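Local coordinates for GGDEF and EAL domain-containing protein (Vibrio cholerae O1 str. 2010EL-1786, PDB 6PWK) that binds c-di-GMP and probably acts as a LapD-type receptor that relays the level of this second messenger to control of cell adhesion and biofilm formation, at residues 19-27 / 68-79. Residues are numbered along the deposited sequence; the frame is centred on the assembly and turned at random.
Sequences LDPVSHLGN and DGMVRELADRLK
R72 leaves the helix with CG anti to its backbone N (chi1 167°) and folds at chi2 and chi3, which turns its guanidinium edge toward the carbonyls of P21 and V22. NE donates to V22 O at 3.1 Å; the bond is bent, N-H...O 143°, and the carbonyl lies somewhat out of the guanidinium plane. P21 O lies in the plane of the same group. With chi1 near 180°, V22 directs CG1 onto the side of helix 53-80, crossing V71 at about a right angle and meeting V71 CG1 at 3.7 Å and D68 CB at 3.8 Å. D68 is held by Y59 and by the bound c-di-GMP, so V22 packs beside a ligand-contacting carboxylate. One turn on, A75 CB rests against both S23 and L25, 3.7 Å from L25 CD1. The extended chain of K79 crosses L25 at a slant, CD against CD2, and brings NZ to the edge of the H24 ring; a salt bridge to D76 OD1 (2.9 Å) steadies that ammonium. Inside the loop, D20 OD2 accepts from S23 N, an Asx motif, and also from S23 OG, which accepts from L25 N in an ST turn; R91 adds a salt bridge to D20. The contact docks the link between helices 3-18 and 28-41 onto helix 53-80 of the GGDEF domain, with L25 reaching F97 of strand 96-102 and I89 of strand 88-90.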
ATOM      1  N   LEU A  19      25.690   5.954   7.147  1.00 64.23           N
ATOM      2  CA  LEU A  19      25.094   7.265   6.912  1.00 67.21           C
ATOM      3  C   LEU A  19      23.944   7.152   5.922  1.00 74.60           C
ATOM      4  O   LEU A  19      24.097   6.559   4.848  1.00 77.36           O
ATOM      5  CB  LEU A  19      26.130   8.265   6.393  1.00 68.39           C
ATOM      6  CG  LEU A  19      25.650   9.714   6.276  1.00 73.24           C
ATOM      7  CD1 LEU A  19      25.717  10.411   7.627  1.00 76.95           C
ATOM      8  CD2 LEU A  19      26.450  10.477   5.230  1.00 79.16           C
ATOM      9  N   ASP A  20      22.801   7.726   6.286  1.00 78.62           N
ATOM     10  CA  ASP A  20      21.658   7.789   5.382  1.00 76.27           C
ATOM     11  C   ASP A  20      21.825   8.972   4.435  1.00 76.86           C
ATOM     12  O   ASP A  20      21.956  10.109   4.901  1.00 81.38           O
ATOM     13  CB  ASP A  20      20.361   7.922   6.171  1.00 78.34           C
ATOM     14  CG  ASP A  20      19.173   8.253   5.290  1.00 78.14           C
ATOM     15  OD1 ASP A  20      18.763   7.388   4.488  1.00 79.93           O
ATOM     16  OD2 ASP A  20      18.648   9.381   5.400  1.00 70.57           O
ATOM     17  N   PRO A  21      21.830   8.755   3.117  1.00 72.90           N
ATOM     18  CA  PRO A  21      22.112   9.869   2.194  1.00 77.15           C
ATOM     19  C   PRO A  21      21.091  10.993   2.250  1.00 89.33           C
ATOM     20  O   PRO A  21      21.459  12.160   2.060  1.00 95.07           O
ATOM     21  CB  PRO A  21      22.121   9.186   0.818  1.00 69.73           C
ATOM     22  CG  PRO A  21      22.395   7.746   1.104  1.00 70.68           C
ATOM     23  CD  PRO A  21      21.734   7.463   2.417  1.00 70.10           C
ATOM     24  N   VAL A  22      19.820  10.683   2.504  1.00 86.21           N
ATOM     25  CA  VAL A  22      18.782  11.711   2.470  1.00 77.45           C
ATOM     26  C   VAL A  22      18.939  12.669   3.646  1.00 77.03           C
ATOM     27  O   VAL A  22      19.130  13.877   3.466  1.00 79.88           O
ATOM     28  CB  VAL A  22      17.385  11.068   2.456  1.00 75.31           C
ATOM     29  CG1 VAL A  22      16.315  12.131   2.249  1.00 82.91           C
ATOM     30  CG2 VAL A  22      17.303   9.999   1.378  1.00 73.40           C
ATOM     31  N   SER A  23      18.863  12.141   4.868  1.00 78.45           N
ATOM     32  CA  SER A  23      18.897  12.982   6.057  1.00 77.84           C
ATOM     33  C   SER A  23      20.300  13.463   6.406  1.00 79.40           C
ATOM     34  O   SER A  23      20.435  14.408   7.188  1.00 78.54           O
ATOM     35  CB  SER A  23      18.314  12.226   7.252  1.00 74.16           C
ATOM     36  OG  SER A  23      19.093  11.082   7.559  1.00 70.03           O
ATOM     37  N   HIS A  24      21.336  12.838   5.847  1.00 85.96           N
ATOM     38  CA  HIS A  24      22.722  13.085   6.244  1.00 91.77           C
ATOM     39  C   HIS A  24      22.920  12.858   7.743  1.00 83.80           C
ATOM     40  O   HIS A  24      23.778  13.482   8.373  1.00 87.69           O
ATOM     41  CB  HIS A  24      23.190  14.488   5.843  1.00107.01           C
ATOM     42  CG  HIS A  24      24.674  14.610   5.699  1.00122.68           C
ATOM     43  ND1 HIS A  24      25.358  14.113   4.610  1.00125.56           N
ATOM     44  CD2 HIS A  24      25.608  15.162   6.509  1.00128.97           C
ATOM     45  CE1 HIS A  24      26.649  14.359   4.754  1.00129.39           C
ATOM     46  NE2 HIS A  24      26.827  14.994   5.898  1.00129.80           N
ATOM     47  N   LEU A  25      22.115  11.972   8.318  1.00 75.23           N
ATOM     48  CA  LEU A  25      22.259  11.501   9.686  1.00 76.36           C
ATOM     49  C   LEU A  25      22.683  10.039   9.659  1.00 73.09           C
ATOM     50  O   LEU A  25      22.794   9.420   8.598  1.00 74.71           O
ATOM     51  CB  LEU A  25      20.951  11.678  10.462  1.00 82.52           C
ATOM     52  CG  LEU A  25      20.484  13.096  10.784  1.00 89.81           C
ATOM     53  CD1 LEU A  25      19.089  13.061  11.388  1.00 85.40           C
ATOM     54  CD2 LEU A  25      21.462  13.771  11.731  1.00 96.57           C
ATOM     55  N   GLY A  26      22.922   9.482  10.842  1.00 72.21           N
ATOM     56  CA  GLY A  26      23.170   8.057  10.930  1.00 71.80           C
ATOM     57  C   GLY A  26      21.959   7.262  10.485  1.00 71.26           C
ATOM     58  O   GLY A  26      20.814   7.679  10.668  1.00 75.46           O
ATOM     59  N   ASN A  27      22.213   6.114   9.868  1.00 69.60           N
ATOM     60  CA  ASN A  27      21.123   5.252   9.433  1.00 66.46           C
ATOM     61  C   ASN A  27      20.696   4.358  10.597  1.00 67.76           C
ATOM     62  O   ASN A  27      21.098   4.558  11.746  1.00 69.58           O
ATOM     63  CB  ASN A  27      21.529   4.455   8.192  1.00 66.54           C
ATOM     64  CG  ASN A  27      22.732   3.561   8.428  1.00 63.78           C
ATOM     65  OD1 ASN A  27      23.218   3.422   9.550  1.00 61.85           O
ATOM     66  ND2 ASN A  27      23.215   2.939   7.359  1.00 62.96           N
ATOM     67  N   ASP A  68      12.241  14.463   0.173  1.00 90.17           N
ATOM     68  CA  ASP A  68      13.634  14.332   0.590  1.00 91.24           C
ATOM     69  C   ASP A  68      14.171  15.647   1.134  1.00 92.07           C
ATOM     70  O   ASP A  68      14.925  15.662   2.116  1.00 92.19           O
ATOM     71  CB  ASP A  68      14.493  13.847  -0.578  1.00 91.44           C
ATOM     72  CG  ASP A  68      14.204  12.409  -0.959  1.00 90.43           C
ATOM     73  OD1 ASP A  68      13.182  11.862  -0.494  1.00 93.51           O
ATOM     74  OD2 ASP A  68      15.004  11.826  -1.719  1.00 91.05           O
ATOM     75  N   GLY A  69      13.792  16.766   0.509  1.00 90.85           N
ATOM     76  CA  GLY A  69      14.218  18.064   1.011  1.00 91.07           C
ATOM     77  C   GLY A  69      13.707  18.357   2.408  1.00 93.13           C
ATOM     78  O   GLY A  69      14.399  18.997   3.205  1.00100.83           O
ATOM     79  N   MET A  70      12.497  17.894   2.727  1.00 88.52           N
ATOM     80  CA  MET A  70      11.958  18.108   4.066  1.00 89.46           C
ATOM     81  C   MET A  70      12.647  17.209   5.087  1.00 93.11           C
ATOM     82  O   MET A  70      12.862  17.615   6.235  1.00 89.70           O
ATOM     83  CB  MET A  70      10.448  17.870   4.073  1.00 82.92           C
ATOM     84  CG  MET A  70       9.782  18.214   5.391  1.00 84.52           C
ATOM     85  SD  MET A  70      10.097  19.919   5.877  1.00 93.21           S
ATOM     86  CE  MET A  70       8.454  20.610   5.746  1.00103.31           C
ATOM     87  N   VAL A  71      12.993  15.983   4.687  1.00 88.62           N
ATOM     88  CA  VAL A  71      13.761  15.102   5.563  1.00 81.66           C
ATOM     89  C   VAL A  71      15.105  15.735   5.894  1.00 77.60           C
ATOM     90  O   VAL A  71      15.537  15.752   7.053  1.00 77.80           O
ATOM     91  CB  VAL A  71      13.934  13.716   4.917  1.00 79.39           C
ATOM     92  CG1 VAL A  71      14.984  12.909   5.662  1.00 78.18           C
ATOM     93  CG2 VAL A  71      12.611  12.971   4.896  1.00 74.89           C
ATOM     94  N   ARG A  72      15.785  16.267   4.876  1.00 78.79           N
ATOM     95  CA  ARG A  72      17.053  16.953   5.106  1.00 82.61           C
ATOM     96  C   ARG A  72      16.862  18.186   5.981  1.00 87.60           C
ATOM     97  O   ARG A  72      17.664  18.442   6.888  1.00 82.82           O
ATOM     98  CB  ARG A  72      17.688  17.340   3.771  1.00 81.60           C
ATOM     99  CG  ARG A  72      18.848  18.317   3.892  1.00 84.08           C
ATOM    100  CD  ARG A  72      20.035  17.697   4.606  1.00 84.79           C
ATOM    101  NE  ARG A  72      20.595  16.577   3.859  1.00 88.37           N
ATOM    102  CZ  ARG A  72      21.444  16.709   2.847  1.00 92.43           C
ATOM    103  NH1 ARG A  72      21.825  17.917   2.453  1.00 98.96           N
ATOM    104  NH2 ARG A  72      21.907  15.634   2.224  1.00 90.10           N
ATOM    105  N   GLU A  73      15.808  18.963   5.720  1.00 90.51           N
ATOM    106  CA  GLU A  73      15.548  20.158   6.517  1.00 92.43           C
ATOM    107  C   GLU A  73      15.332  19.799   7.982  1.00 89.46           C
ATOM    108  O   GLU A  73      16.002  20.340   8.869  1.00 86.33           O
ATOM    109  CB  GLU A  73      14.341  20.913   5.958  1.00 97.51           C
ATOM    110  CG  GLU A  73      13.945  22.156   6.749  1.00108.77           C
ATOM    111  CD  GLU A  73      14.797  23.374   6.426  1.00120.94           C
ATOM    112  OE1 GLU A  73      16.010  23.217   6.168  1.00123.90           O
ATOM    113  OE2 GLU A  73      14.247  24.496   6.427  1.00125.80           O
ATOM    114  N   LEU A  74      14.407  18.875   8.254  1.00 90.11           N
ATOM    115  CA  LEU A  74      14.189  18.434   9.629  1.00 84.75           C
ATOM    116  C   LEU A  74      15.469  17.872  10.233  1.00 85.88           C
ATOM    117  O   LEU A  74      15.772  18.123  11.404  1.00 89.05           O
ATOM    118  CB  LEU A  74      13.066  17.398   9.677  1.00 83.41           C
ATOM    119  CG  LEU A  74      12.814  16.703  11.019  1.00 78.12           C
ATOM    120  CD1 LEU A  74      12.609  17.713  12.136  1.00 73.71           C
ATOM    121  CD2 LEU A  74      11.616  15.775  10.916  1.00 79.28           C
ATOM    122  N   ALA A  75      16.242  17.124   9.443  1.00 89.84           N
ATOM    123  CA  ALA A  75      17.509  16.594   9.937  1.00 91.29           C
ATOM    124  C   ALA A  75      18.494  17.719  10.231  1.00 99.00           C
ATOM    125  O   ALA A  75      19.111  17.752  11.302  1.00101.53           O
ATOM    126  CB  ALA A  75      18.099  15.613   8.926  1.00 87.02           C
ATOM    127  N   ASP A  76      18.652  18.654   9.289  1.00103.11           N
ATOM    128  CA  ASP A  76      19.549  19.785   9.509  1.00106.68           C
ATOM    129  C   ASP A  76      19.107  20.613  10.708  1.00117.75           C
ATOM    130  O   ASP A  76      19.930  21.011  11.540  1.00119.35           O
ATOM    131  CB  ASP A  76      19.619  20.664   8.258  1.00106.82           C
ATOM    132  CG  ASP A  76      20.382  20.009   7.125  1.00112.18           C
ATOM    133  OD1 ASP A  76      21.138  19.052   7.388  1.00114.08           O
ATOM    134  OD2 ASP A  76      20.231  20.457   5.968  1.00114.49           O
ATOM    135  N   ARG A  77      17.806  20.895  10.809  1.00123.29           N
ATOM    136  CA  ARG A  77      17.313  21.678  11.936  1.00128.26           C
ATOM    137  C   ARG A  77      17.480  20.921  13.248  1.00122.61           C
ATOM    138  O   ARG A  77      17.790  21.520  14.285  1.00129.99           O
ATOM    139  CB  ARG A  77      15.847  22.049  11.713  1.00131.24           C
ATOM    140  CG  ARG A  77      15.603  22.894  10.474  1.00136.43           C
ATOM    141  CD  ARG A  77      16.128  24.306  10.642  1.00140.78           C
ATOM    142  NE  ARG A  77      15.769  25.150   9.506  1.00142.51           N
ATOM    143  CZ  ARG A  77      16.079  26.437   9.408  1.00147.11           C
ATOM    144  NH1 ARG A  77      16.756  27.033  10.381  1.00147.50           N
ATOM    145  NH2 ARG A  77      15.712  27.129   8.339  1.00151.67           N
ATOM    146  N   LEU A  78      17.288  19.600  13.221  1.00110.59           N
ATOM    147  CA  LEU A  78      17.372  18.822  14.452  1.00 99.54           C
ATOM    148  C   LEU A  78      18.811  18.697  14.935  1.00108.74           C
ATOM    149  O   LEU A  78      19.077  18.810  16.136  1.00110.92           O
ATOM    150  CB  LEU A  78      16.754  17.438  14.238  1.00 83.25           C
ATOM    151  CG  LEU A  78      16.572  16.541  15.464  1.00 79.20           C
ATOM    152  CD1 LEU A  78      15.690  17.222  16.497  1.00 75.21           C
ATOM    153  CD2 LEU A  78      15.984  15.199  15.056  1.00 77.09           C
ATOM    154  N   LYS A  79      19.753  18.474  14.015  1.00118.27           N
ATOM    155  CA  LYS A  79      21.121  18.180  14.430  1.00125.44           C
ATOM    156  C   LYS A  79      21.884  19.444  14.809  1.00124.51           C
ATOM    157  O   LYS A  79      22.663  19.432  15.768  1.00126.81           O
ATOM    158  CB  LYS A  79      21.851  17.404  13.330  1.00130.29           C
ATOM    159  CG  LYS A  79      22.131  18.181  12.055  1.00135.46           C
ATOM    160  CD  LYS A  79      22.387  17.236  10.894  1.00132.93           C
ATOM    161  CE  LYS A  79      22.949  17.971   9.693  1.00132.72           C
ATOM    162  NZ  LYS A  79      22.949  17.114   8.476  1.00125.33           N
TER